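Side-chain contacts in CIR protein (PDB 6ZYV), which is of unknown function but belongs to the PIR (Cir/Yir/Bir) family of malaria-parasite variant antigens and probably acts in infected red blood cells: residues Ile18-Gln23 / Ile27-Cys32; Asp35-Asp40 / Phe63-Val68; Pro43-Asn46 / Cys52-Asn55; Met69-Cys74 / His127-Ser132; His117-Thr122 / Asn135-Val140. The protein carries 5 engineered substitutions. All blocks are in the same frame, centred on the assembly; numbering follows the deposited sequence.

Contact 1: residues Ile18-Gln23 / Ile27-Cys32; sequences IDDCLQ and IYTGVC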
# COMPACT_ATOMS: atom_id res chain seq x y z
N ILE A 18 9.36 1.27 4.75
CA ILE A 18 8.89 2.52 5.33
C ILE A 18 8.19 2.30 6.68
O ILE A 18 8.36 3.13 7.58
CB ILE A 18 8.05 3.38 4.34
CG1 ILE A 18 7.93 4.83 4.85
CG2 ILE A 18 6.68 2.79 4.06
CD1 ILE A 18 9.27 5.48 5.19
N ASP A 19 7.48 1.18 6.87
CA ASP A 19 6.83 0.88 8.14
C ASP A 19 7.85 0.84 9.30
O ASP A 19 7.65 1.53 10.30
CB ASP A 19 6.08 -0.46 8.08
CG ASP A 19 4.63 -0.37 7.68
OD1 ASP A 19 4.08 0.73 7.73
OD2 ASP A 19 4.04 -1.42 7.32
N ASP A 20 8.92 0.06 9.15
CA ASP A 20 9.93 -0.05 10.20
C ASP A 20 10.61 1.30 10.50
O ASP A 20 11.02 1.52 11.64
CB ASP A 20 10.97 -1.11 9.82
CG ASP A 20 10.36 -2.48 9.51
OD1 ASP A 20 9.23 -2.74 9.98
OD2 ASP A 20 11.01 -3.27 8.79
N CYS A 21 10.67 2.20 9.52
CA CYS A 21 11.37 3.47 9.70
C CYS A 21 10.52 4.64 10.05
O CYS A 21 11.07 5.74 10.06
CB CYS A 21 12.19 3.78 8.46
SG CYS A 21 13.77 2.91 8.39
N LEU A 22 9.22 4.47 10.32
CA LEU A 22 8.36 5.63 10.55
C LEU A 22 8.72 6.47 11.80
O LEU A 22 8.36 7.65 11.85
CB LEU A 22 6.88 5.26 10.52
CG LEU A 22 5.99 6.18 9.66
CD1 LEU A 22 6.59 6.46 8.28
CD2 LEU A 22 4.63 5.60 9.50
N GLN A 23 9.47 5.91 12.76
CA GLN A 23 9.95 6.63 13.95
C GLN A 23 8.84 7.24 14.84
O GLN A 23 9.15 8.03 15.73
CB GLN A 23 10.97 7.71 13.55
CG GLN A 23 12.42 7.35 13.87
CD GLN A 23 12.92 6.19 13.05
OE1 GLN A 23 12.94 5.04 13.51
NE2 GLN A 23 13.33 6.46 11.82
N ILE A 27 3.04 4.32 16.73
CA ILE A 27 3.01 3.24 15.74
C ILE A 27 4.33 2.50 15.79
O ILE A 27 5.39 3.11 15.59
CB ILE A 27 2.74 3.75 14.30
CG1 ILE A 27 1.38 4.47 14.19
CG2 ILE A 27 2.86 2.60 13.29
CD1 ILE A 27 1.12 5.05 12.79
N TYR A 28 4.28 1.19 16.05
CA TYR A 28 5.50 0.39 16.05
C TYR A 28 5.31 -0.92 15.33
O TYR A 28 4.53 -1.76 15.76
CB TYR A 28 6.03 0.14 17.47
CG TYR A 28 7.38 -0.55 17.46
CD1 TYR A 28 7.48 -1.93 17.47
CD2 TYR A 28 8.55 0.19 17.42
CE1 TYR A 28 8.71 -2.57 17.44
CE2 TYR A 28 9.80 -0.44 17.41
CZ TYR A 28 9.87 -1.82 17.42
OH TYR A 28 11.09 -2.44 17.40
N THR A 29 6.05 -1.10 14.24
CA THR A 29 6.07 -2.35 13.50
C THR A 29 7.48 -2.98 13.46
O THR A 29 7.61 -4.15 13.10
CB THR A 29 5.49 -2.20 12.08
OG1 THR A 29 6.39 -1.42 11.29
CG2 THR A 29 4.08 -1.59 12.07
N GLY A 30 8.52 -2.20 13.80
CA GLY A 30 9.90 -2.67 13.79
C GLY A 30 10.95 -1.59 13.91
O GLY A 30 10.64 -0.41 14.11
N VAL A 31 12.23 -2.00 13.81
CA VAL A 31 13.39 -1.11 13.91
C VAL A 31 13.81 -0.60 12.53
O VAL A 31 13.81 -1.35 11.56
CB VAL A 31 14.58 -1.77 14.65
CG1 VAL A 31 15.70 -0.77 14.91
CG2 VAL A 31 14.11 -2.37 15.96
N CYS A 32 14.14 0.69 12.46
CA CYS A 32 14.53 1.34 11.22
C CYS A 32 15.89 0.87 10.71
O CYS A 32 16.91 1.12 11.35
CB CYS A 32 14.49 2.85 11.38
SG CYS A 32 14.88 3.76 9.87
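Cys21 and Cys32 close this contact covalently. Their SG atoms lie 2.0 Å apart, and the C-S-S-C torsion of 87° is close to the value that a relaxed disulfide prefers. The two half-cystines reach the bond differently: Cys32 has SG opposite its backbone N (chi1 -177°), whereas Cys21 holds SG beside its own N. The CA atoms of Cys21 and Cys32 lie only 4.1 Å apart, so the bridge closes over backbones already in close passage. The amide of Gln23, brought back by a bend at chi2, lies against the bridge, with Gln23 OE1 3.4 Å from Cys32 CB.

Polar contacts are weaker. Thr29 OG1 donates a weak hydrogen bond of 3.4 Å to Asp20 OD1, the two side chains crossing at about a right angle. Asp20 has a stronger partner in Lys16, to which the same OD1 makes a salt bridge, so the threonine adds a second, lighter hold. Neighbouring Asp19 turns its OD1 to Trp94 NE1, and its CB packs 3.4 Å from Thr29 OG1.

Close backbone passage makes up the rest. Gly30 runs with its CA 4.4 Å from that of Asp20, where any side chain would run into the Asp20 carboxylate, and Val31 O comes within 3.3 Å of Asp20 CB.

The disulfide thus fastens the chain just past the end of helix 8-20 to the loop that follows. Helix 81-101 flanks it, with Leu22 on Ile98 and Thr29 on Tyr97, while Ile18 faces helix 55-71 through Trp65 and Leu66.

Contact 2: residues Asp35-Asp40 / Phe63-Val68; sequences DTLYSD and FIWLLV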
# COMPACT_ATOMS: atom_id res chain seq x y z
N ASP A 35 18.27 5.21 9.16
CA ASP A 35 17.75 6.45 9.74
C ASP A 35 17.60 7.60 8.75
O ASP A 35 16.87 8.55 9.05
CB ASP A 35 18.62 6.88 10.93
CG ASP A 35 18.56 5.94 12.11
OD1 ASP A 35 17.58 5.17 12.21
OD2 ASP A 35 19.48 6.00 12.95
N THR A 36 18.27 7.53 7.61
CA THR A 36 18.20 8.59 6.61
C THR A 36 17.29 8.26 5.42
O THR A 36 17.17 9.10 4.54
CB THR A 36 19.62 8.96 6.16
OG1 THR A 36 20.26 7.79 5.63
CG2 THR A 36 20.46 9.54 7.29
N LEU A 37 16.63 7.08 5.41
CA LEU A 37 15.77 6.56 4.33
C LEU A 37 14.91 7.59 3.60
O LEU A 37 15.00 7.71 2.38
CB LEU A 37 14.88 5.42 4.85
CG LEU A 37 14.10 4.66 3.79
CD1 LEU A 37 14.97 3.62 3.13
CD2 LEU A 37 12.90 3.98 4.39
N TYR A 38 14.09 8.35 4.35
CA TYR A 38 13.22 9.34 3.74
C TYR A 38 13.64 10.77 4.01
O TYR A 38 12.88 11.66 3.67
CB TYR A 38 11.74 9.12 4.17
CG TYR A 38 11.52 9.09 5.66
CD1 TYR A 38 11.44 10.26 6.40
CD2 TYR A 38 11.40 7.89 6.34
CE1 TYR A 38 11.25 10.23 7.78
CE2 TYR A 38 11.20 7.85 7.72
CZ TYR A 38 11.12 9.02 8.43
OH TYR A 38 10.91 8.98 9.80
N SER A 39 14.82 11.00 4.61
CA SER A 39 15.30 12.35 4.96
C SER A 39 15.27 13.34 3.80
O SER A 39 14.91 14.50 4.01
CB SER A 39 16.67 12.30 5.61
OG SER A 39 17.68 11.83 4.72
N ASP A 40 15.56 12.87 2.58
CA ASP A 40 15.51 13.68 1.36
C ASP A 40 14.12 14.26 1.08
O ASP A 40 14.00 15.23 0.34
CB ASP A 40 15.91 12.83 0.14
CG ASP A 40 17.41 12.57 -0.01
OD1 ASP A 40 18.21 13.51 0.24
OD2 ASP A 40 17.78 11.43 -0.40
N PHE A 63 5.45 8.75 2.84
CA PHE A 63 4.48 8.59 1.77
C PHE A 63 5.10 8.98 0.42
O PHE A 63 4.89 8.29 -0.57
CB PHE A 63 3.23 9.43 2.07
CG PHE A 63 2.19 9.40 0.97
CD1 PHE A 63 1.28 8.35 0.89
CD2 PHE A 63 2.12 10.41 0.03
CE1 PHE A 63 0.33 8.31 -0.13
CE2 PHE A 63 1.18 10.37 -0.98
CZ PHE A 63 0.29 9.32 -1.06
N ILE A 64 5.84 10.09 0.38
CA ILE A 64 6.51 10.57 -0.83
C ILE A 64 7.62 9.59 -1.22
O ILE A 64 7.72 9.22 -2.39
CB ILE A 64 7.03 12.00 -0.64
CG1 ILE A 64 5.84 12.95 -0.48
CG2 ILE A 64 7.95 12.43 -1.79
CD1 ILE A 64 6.24 14.28 0.08
N TRP A 65 8.37 9.07 -0.23
CA TRP A 65 9.37 8.05 -0.49
C TRP A 65 8.72 6.81 -1.17
O TRP A 65 9.26 6.33 -2.16
CB TRP A 65 10.10 7.65 0.80
CG TRP A 65 11.18 6.64 0.60
CD1 TRP A 65 12.49 6.88 0.28
CD2 TRP A 65 11.04 5.22 0.67
NE1 TRP A 65 13.17 5.70 0.16
CE2 TRP A 65 12.30 4.66 0.37
CE3 TRP A 65 9.97 4.37 0.95
CZ2 TRP A 65 12.52 3.28 0.39
CZ3 TRP A 65 10.18 3.01 0.92
CH2 TRP A 65 11.45 2.48 0.67
N LEU A 66 7.54 6.36 -0.70
CA LEU A 66 6.78 5.25 -1.27
C LEU A 66 6.45 5.49 -2.71
O LEU A 66 6.70 4.62 -3.52
CB LEU A 66 5.44 4.99 -0.54
CG LEU A 66 5.39 3.93 0.55
CD1 LEU A 66 3.91 3.57 0.85
CD2 LEU A 66 6.25 2.69 0.20
N LEU A 67 5.82 6.64 -3.02
CA LEU A 67 5.45 7.00 -4.38
C LEU A 67 6.65 7.06 -5.29
O LEU A 67 6.57 6.60 -6.42
CB LEU A 67 4.72 8.36 -4.42
CG LEU A 67 3.27 8.39 -4.01
CD1 LEU A 67 2.71 9.82 -4.17
CD2 LEU A 67 2.44 7.40 -4.85
N VAL A 68 7.78 7.61 -4.81
CA VAL A 68 9.00 7.68 -5.60
C VAL A 68 9.50 6.24 -5.92
O VAL A 68 9.79 5.93 -7.07
CB VAL A 68 10.07 8.55 -4.91
CG1 VAL A 68 11.44 8.36 -5.55
CG2 VAL A 68 9.67 10.03 -4.96
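Leu37 lies over one face of the Trp65 indole, the two side chains crossing at about a right angle. The branch point CG stands 3.7 Å above the ring plane but displaced toward the rim; from there CD2 reaches over the six-membered ring, 4.1 Å from its centroid and only 11° off the ring normal, a well-formed CH-pi contact. The other methyl, Leu37 CD1, touches Trp65 CZ2 at 3.7 Å. A forked aliphatic chain suits a broad indole, since both methyls can reach it together. Trp65 projects from its helix with CG opposite the backbone N (chi1 -177°), and this swings the ring out to the loop.

In this all-helical ectodomain, the long connection between helices 8-20 and 55-71 passes alongside the second helix before entering it, and Leu37 and Tyr38 pack on Trp65 there. The backbone takes part as well: Leu37 O lies 3.4 Å from Trp65 CD1.

Tyr38 meets the indole's stem instead, CB to CB of Trp65 at 4.0 Å, while its ring leads away and its hydroxyl hydrogen-bonds to Cys21 O. Behind Leu37 the loop is tightened at Thr36 O, which accepts from Ser39 OG at 2.8 Å and from Ser39 N at 3.0 Å.

Contact 3: residues Pro43-Asn46 / Cys52-Asn55; sequences PMKN and CETN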
# COMPACT_ATOMS: atom_id res chain seq x y z
N PRO A 43 9.64 17.61 5.00
CA PRO A 43 9.18 18.97 4.64
C PRO A 43 10.14 20.04 5.12
O PRO A 43 10.81 19.88 6.14
CB PRO A 43 7.82 19.11 5.35
CG PRO A 43 7.54 17.79 5.98
CD PRO A 43 8.77 16.95 5.99
N MET A 44 10.15 21.17 4.42
CA MET A 44 10.94 22.31 4.82
C MET A 44 10.40 22.88 6.14
O MET A 44 9.20 22.88 6.38
CB MET A 44 10.83 23.39 3.77
CG MET A 44 11.89 23.32 2.72
SD MET A 44 12.01 24.94 1.93
CE MET A 44 10.33 25.10 1.24
N LYS A 45 11.30 23.38 6.99
CA LYS A 45 10.93 23.98 8.26
C LYS A 45 11.55 25.38 8.30
O LYS A 45 12.78 25.51 8.31
CB LYS A 45 11.44 23.14 9.45
CG LYS A 45 10.84 23.56 10.79
CD LYS A 45 11.78 23.35 11.97
CE LYS A 45 11.25 24.00 13.24
NZ LYS A 45 12.25 23.95 14.35
N ASN A 46 10.70 26.42 8.26
CA ASN A 46 11.12 27.83 8.26
C ASN A 46 12.08 28.13 7.11
O ASN A 46 13.15 28.72 7.32
CB ASN A 46 11.71 28.25 9.62
CG ASN A 46 11.10 27.57 10.82
OD1 ASN A 46 11.80 26.93 11.62
ND2 ASN A 46 9.78 27.66 10.96
N CYS A 52 12.41 16.39 9.79
CA CYS A 52 11.22 15.60 10.16
C CYS A 52 11.01 15.64 11.67
O CYS A 52 11.19 14.63 12.35
CB CYS A 52 11.26 14.17 9.63
SG CYS A 52 10.79 14.00 7.88
N GLU A 53 10.63 16.81 12.20
CA GLU A 53 10.43 17.00 13.63
C GLU A 53 9.15 16.34 14.15
O GLU A 53 9.18 15.63 15.15
CB GLU A 53 10.44 18.50 13.97
CG GLU A 53 10.23 18.82 15.44
CD GLU A 53 10.12 20.30 15.77
OE1 GLU A 53 9.95 21.11 14.83
OE2 GLU A 53 10.18 20.64 16.97
N THR A 54 8.03 16.55 13.45
CA THR A 54 6.76 15.99 13.86
C THR A 54 6.47 14.63 13.20
O THR A 54 7.12 14.24 12.23
CB THR A 54 5.62 17.01 13.65
OG1 THR A 54 5.33 17.13 12.27
CG2 THR A 54 5.94 18.37 14.25
N ASN A 55 5.48 13.90 13.77
CA ASN A 55 4.98 12.62 13.28
C ASN A 55 4.35 12.80 11.89
O ASN A 55 4.51 11.94 11.04
CB ASN A 55 3.93 12.07 14.24
CG ASN A 55 4.52 11.59 15.53
OD1 ASN A 55 5.70 11.23 15.60
ND2 ASN A 55 3.70 11.57 16.59
O HOH W 1 10.69 18.45 8.45
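Pro43 O receives a 2.7 Å hydrogen bond from a water that in turn accepts from Cys52 N at 3.0 Å. This single molecule bridges two backbones too far apart for a direct bond, Pro43 O and Cys52 N being 5.3 Å from each other. Proline lacks an N-H, but its carbonyl still serves as acceptor.

Beside the water the contact is apolar. Pro43 CD rests 4.0 Å from Cys52 SG, the sulfur being held by its disulfide to Cys42, the residue next to the proline.

Farther out, Lys45 and Glu53 approach at a slant. Their salt bridge is long, 3.7 Å from Lys45 NZ to Glu53 OE1, and the same oxygen lies slightly nearer to Lys45 CE, at 3.5 Å. The carboxylate therefore sits alongside the end of the lysine chain. Glu53 is fully extended (chi1 180°), whereas Lys45 bends at chi2; both long, charged chains suit this exposed surface, and the pairing is probably loose.

Overall this is a short disulfide-closed surface loop, and it leads straight into helix 55-71 through Thr54, the N-cap, whose OG1 makes a weak bond to Asp57 N.

Contact 4: residues Met69-Cys74 / His127-Ser132; sequences MFEHIC and HVSSAS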
# COMPACT_ATOMS: atom_id res chain seq x y z
N MET A 69 9.52 5.36 -4.91
CA MET A 69 9.94 3.98 -5.10
C MET A 69 9.02 3.21 -6.02
O MET A 69 9.51 2.44 -6.82
CB MET A 69 10.03 3.24 -3.76
CG MET A 69 11.14 3.73 -2.89
SD MET A 69 12.79 3.55 -3.61
CE MET A 69 12.89 1.75 -3.78
N PHE A 70 7.70 3.38 -5.90
CA PHE A 70 6.74 2.68 -6.75
C PHE A 70 6.92 3.09 -8.21
O PHE A 70 6.84 2.25 -9.09
CB PHE A 70 5.28 2.95 -6.32
CG PHE A 70 4.83 2.38 -4.99
CD1 PHE A 70 5.63 1.48 -4.30
CD2 PHE A 70 3.64 2.78 -4.41
CE1 PHE A 70 5.23 0.98 -3.07
CE2 PHE A 70 3.21 2.25 -3.20
CZ PHE A 70 4.01 1.36 -2.53
N GLU A 71 7.16 4.39 -8.48
CA GLU A 71 7.37 4.86 -9.85
C GLU A 71 8.63 4.17 -10.47
O GLU A 71 8.66 3.93 -11.67
CB GLU A 71 7.52 6.40 -9.86
CG GLU A 71 7.71 7.00 -11.24
CD GLU A 71 8.11 8.47 -11.29
OE1 GLU A 71 8.77 8.96 -10.34
OE2 GLU A 71 7.77 9.13 -12.29
N HIS A 72 9.63 3.81 -9.65
CA HIS A 72 10.83 3.11 -10.15
C HIS A 72 10.52 1.74 -10.74
O HIS A 72 11.34 1.21 -11.49
CB HIS A 72 11.86 2.91 -9.03
CG HIS A 72 12.42 4.16 -8.47
ND1 HIS A 72 12.66 5.27 -9.26
CD2 HIS A 72 12.82 4.43 -7.20
CE1 HIS A 72 13.20 6.17 -8.45
NE2 HIS A 72 13.29 5.71 -7.20
N ILE A 73 9.37 1.14 -10.36
CA ILE A 73 8.94 -0.15 -10.90
C ILE A 73 8.62 -0.01 -12.40
O ILE A 73 8.88 -0.94 -13.16
CB ILE A 73 7.75 -0.74 -10.08
CG1 ILE A 73 8.07 -0.76 -8.56
CG2 ILE A 73 7.42 -2.16 -10.58
CD1 ILE A 73 6.85 -1.15 -7.66
N CYS A 74 8.13 1.14 -12.83
CA CYS A 74 7.87 1.42 -14.24
C CYS A 74 9.18 1.50 -15.01
O CYS A 74 10.22 1.92 -14.45
CB CYS A 74 7.07 2.71 -14.38
SG CYS A 74 5.55 2.75 -13.41
N HIS A 127 9.68 15.70 -6.53
CA HIS A 127 10.15 14.32 -6.67
C HIS A 127 9.08 13.37 -7.20
O HIS A 127 9.42 12.42 -7.92
CB HIS A 127 10.80 13.83 -5.38
CG HIS A 127 12.05 14.61 -5.10
ND1 HIS A 127 12.97 14.82 -6.11
CD2 HIS A 127 12.49 15.22 -3.98
CE1 HIS A 127 13.92 15.58 -5.59
NE2 HIS A 127 13.72 15.79 -4.30
N VAL A 128 7.80 13.64 -6.91
CA VAL A 128 6.74 12.81 -7.48
C VAL A 128 6.39 13.42 -8.84
O VAL A 128 5.83 14.51 -8.89
CB VAL A 128 5.50 12.66 -6.58
CG1 VAL A 128 4.53 11.69 -7.23
CG2 VAL A 128 5.91 12.16 -5.19
N SER A 129 6.81 12.76 -9.93
CA SER A 129 6.66 13.25 -11.29
C SER A 129 5.27 13.80 -11.65
O SER A 129 5.15 14.88 -12.25
CB SER A 129 7.06 12.17 -12.30
OG SER A 129 8.40 11.76 -12.10
N SER A 130 4.23 13.08 -11.25
CA SER A 130 2.88 13.44 -11.63
C SER A 130 2.16 14.41 -10.67
O SER A 130 1.08 14.88 -11.00
CB SER A 130 2.04 12.18 -11.86
OG SER A 130 2.77 10.95 -11.93
N ALA A 131 2.77 14.77 -9.54
CA ALA A 131 2.16 15.64 -8.52
C ALA A 131 1.40 16.88 -9.02
O ALA A 131 0.34 17.20 -8.47
CB ALA A 131 3.21 16.09 -7.53
N SER A 132 1.93 17.58 -10.02
CA SER A 132 1.30 18.80 -10.52
C SER A 132 0.21 18.55 -11.59
O SER A 132 -0.59 19.45 -11.85
CB SER A 132 2.36 19.77 -11.03
OG SER A 132 3.31 19.12 -11.86
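The carboxylate of Glu71 is the flat group that carries this contact, and Ser129 meets one of its oxygens. Ser129 OG donates a 2.7 Å hydrogen bond to Glu71 OE2, which accepts with its syn lone pair, on the side of OE1; the hydroxyl accordingly lies 3.3 Å from Glu71 OE1 as well. Ser129 CB lies beside the bond, 3.1 Å from Glu71 OE2. Of the two histidine rings in these segments, that of His72 has Met69 SD at its edge, in plane, and that of His127 meets Tyr41 with the planes about 80° apart.

Reach explains the choice of residues. The CA atoms of Glu71 and Ser129 are 8.5 Å apart, and glutamate covers most of that gap because CG stands opposite the backbone N (chi1 -178°) and the chain stays extended beyond it. A short serine then suffices on the other side, where the CB bond already points across; its hydroxyl can donate to an anion without bringing a second charge.

Both partners begin a type I turn or sit within one. Glu71 O accepts from Cys74 N at 3.1 Å, and Val128 O accepts from Ala131 N at the same length, with Ser129 at the second position. Cys74 is further tied to Cys79 by a disulfide, while Val128 packs on Ile64 and Leu67 of helix 55-71.

It is a carboxylate-hydroxyl hydrogen bond between two type I turns at the surface of the all-helical fold, joining the chain near the C-terminal end of helix 55-71 to the connection between helices 122-127 and 134-149.

Contact 5: residues His117-Thr122 / Asn135-Val140; sequences HIETNT and NYKGIV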
# COMPACT_ATOMS: atom_id res chain seq x y z
N HIS A 117 -0.57 18.21 4.66
CA HIS A 117 0.74 17.65 4.99
C HIS A 117 1.48 17.03 3.84
O HIS A 117 2.71 16.93 3.91
CB HIS A 117 0.65 16.65 6.14
CG HIS A 117 0.16 17.25 7.41
ND1 HIS A 117 0.98 18.04 8.21
CD2 HIS A 117 -1.07 17.20 7.95
CE1 HIS A 117 0.22 18.44 9.22
NE2 HIS A 117 -1.02 17.94 9.12
N ILE A 118 0.79 16.61 2.78
CA ILE A 118 1.47 15.99 1.63
C ILE A 118 1.66 16.99 0.52
O ILE A 118 2.79 17.21 0.09
CB ILE A 118 0.78 14.68 1.18
CG1 ILE A 118 1.00 13.60 2.25
CG2 ILE A 118 1.29 14.22 -0.19
CD1 ILE A 118 0.08 12.61 2.21
N GLU A 119 0.58 17.64 0.10
CA GLU A 119 0.67 18.69 -0.91
C GLU A 119 1.50 19.90 -0.41
O GLU A 119 2.08 20.62 -1.20
CB GLU A 119 -0.72 19.09 -1.39
CG GLU A 119 -1.40 17.93 -2.09
CD GLU A 119 -2.74 18.25 -2.73
OE1 GLU A 119 -3.10 17.56 -3.71
OE2 GLU A 119 -3.43 19.18 -2.24
N THR A 120 1.63 20.03 0.92
CA THR A 120 2.33 21.05 1.66
C THR A 120 3.86 20.77 1.71
O THR A 120 4.65 21.70 1.88
CB THR A 120 1.59 21.14 2.99
OG1 THR A 120 0.61 22.18 2.89
CG2 THR A 120 2.46 21.30 4.18
N ASN A 121 4.27 19.50 1.54
CA ASN A 121 5.67 19.12 1.50
C ASN A 121 6.23 19.53 0.13
O ASN A 121 5.71 19.13 -0.91
CB ASN A 121 5.79 17.63 1.67
CG ASN A 121 7.17 17.16 2.01
OD1 ASN A 121 8.18 17.67 1.51
ND2 ASN A 121 7.23 16.18 2.89
N THR A 122 7.31 20.32 0.13
CA THR A 122 7.92 20.80 -1.11
C THR A 122 8.49 19.67 -2.01
O THR A 122 8.58 19.81 -3.23
CB THR A 122 8.95 21.86 -0.78
OG1 THR A 122 9.37 22.45 -2.00
CG2 THR A 122 10.14 21.30 0.01
N ASN A 135 -4.66 15.40 -14.05
CA ASN A 135 -5.09 14.00 -14.19
C ASN A 135 -4.68 13.19 -12.94
O ASN A 135 -5.42 12.31 -12.51
CB ASN A 135 -4.50 13.37 -15.45
CG ASN A 135 -5.48 13.23 -16.59
OD1 ASN A 135 -5.50 12.22 -17.29
ND2 ASN A 135 -6.33 14.24 -16.80
N TYR A 136 -3.51 13.50 -12.36
CA TYR A 136 -3.00 12.81 -11.19
C TYR A 136 -3.79 13.18 -9.95
O TYR A 136 -4.08 12.31 -9.13
CB TYR A 136 -1.51 13.09 -10.97
CG TYR A 136 -0.92 12.11 -9.97
CD1 TYR A 136 -0.78 10.76 -10.29
CD2 TYR A 136 -0.61 12.50 -8.68
CE1 TYR A 136 -0.28 9.85 -9.37
CE2 TYR A 136 -0.08 11.61 -7.75
CZ TYR A 136 0.07 10.28 -8.10
OH TYR A 136 0.56 9.37 -7.21
N LYS A 137 -4.14 14.46 -9.82
CA LYS A 137 -4.93 14.93 -8.69
C LYS A 137 -6.32 14.21 -8.68
O LYS A 137 -6.77 13.81 -7.62
CB LYS A 137 -5.09 16.46 -8.73
CG LYS A 137 -5.84 17.04 -7.52
CD LYS A 137 -5.23 16.63 -6.16
CE LYS A 137 -6.14 17.00 -5.00
NZ LYS A 137 -5.66 16.43 -3.71
N GLY A 138 -6.88 13.95 -9.86
CA GLY A 138 -8.13 13.24 -10.00
C GLY A 138 -8.00 11.81 -9.52
O GLY A 138 -8.91 11.30 -8.87
N ILE A 139 -6.88 11.15 -9.85
CA ILE A 139 -6.57 9.79 -9.41
C ILE A 139 -6.48 9.77 -7.87
O ILE A 139 -7.11 8.94 -7.24
CB ILE A 139 -5.25 9.29 -10.07
CG1 ILE A 139 -5.46 9.02 -11.57
CG2 ILE A 139 -4.70 8.05 -9.36
CD1 ILE A 139 -4.16 8.62 -12.34
N VAL A 140 -5.69 10.70 -7.29
CA VAL A 140 -5.53 10.79 -5.84
C VAL A 140 -6.87 11.02 -5.14
O VAL A 140 -7.18 10.33 -4.15
CB VAL A 140 -4.51 11.89 -5.47
CG1 VAL A 140 -4.54 12.19 -3.98
CG2 VAL A 140 -3.13 11.51 -5.92
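Lys137 NZ donates to Glu119 OE1 at 2.8 Å, a short salt bridge that is the one close contact between these segments. The ammonium does not straddle the carboxylate: Glu119 OE2 stays 3.8 Å from Lys137 NZ, and the donor approaches OE1 from above the carboxylate plane, 42° out of it. Lys137 CE also touches Glu119 OE1, at 3.3 Å, and the two chains cross at about a right angle.

Length is what both residues offer, for the closest CA atoms, those of Glu119 and Lys137, are 10.3 Å apart. Glu119 runs straight beyond CG, whereas Lys137 kinks at chi2 (55°), which turns its end from the helix surface to the acid. Tyr114 and Tyr124 touch the glutamate side chain, and Asp141 forms a long, weak ion pair with the same lysine nitrogen.

Further out, the backbones fix where each chain starts. Glu119 lies in a type I turn closed by Asn121 N to Ile118 O at 3.1 Å, in the short connection between helices 110-118 and 122-127. Asn121 is the N-cap of that next helix, and its ND2 is held by Tyr41 O and Ser60 OG. Lys137 projects from helix 134-149.

Charge complementarity with a second acid close to the lysine would tend to keep Lys137 protonated, while one-oxygen, out-of-plane binding implies a bridge that probably tolerates some adjustment at the surface.

Contact 2 is central among the five, touching all the others. Tyr38 joins it to contact 1, with its CD2 3.4 Å from Ile18 CD1, and to contact 3, with its CE1 3.8 Å from Cys52 SG. Contact 3 is nested in the loop that contact 2 closes. Contacts 2 and 4 share helix 55-71, their centres about 12 Å apart, and Val68 CG2 lies 3.8 Å from His127 O between them. Contacts 4 and 5 alternate along the chain and meet where the backbone Ser130 O lies 3.1 Å from Tyr136 CB. Contacts 1 and 5 lie farthest apart, about 24 Å between centres. Together the five fasten loops and turns to one another and to the helices of one all-helical ectodomain.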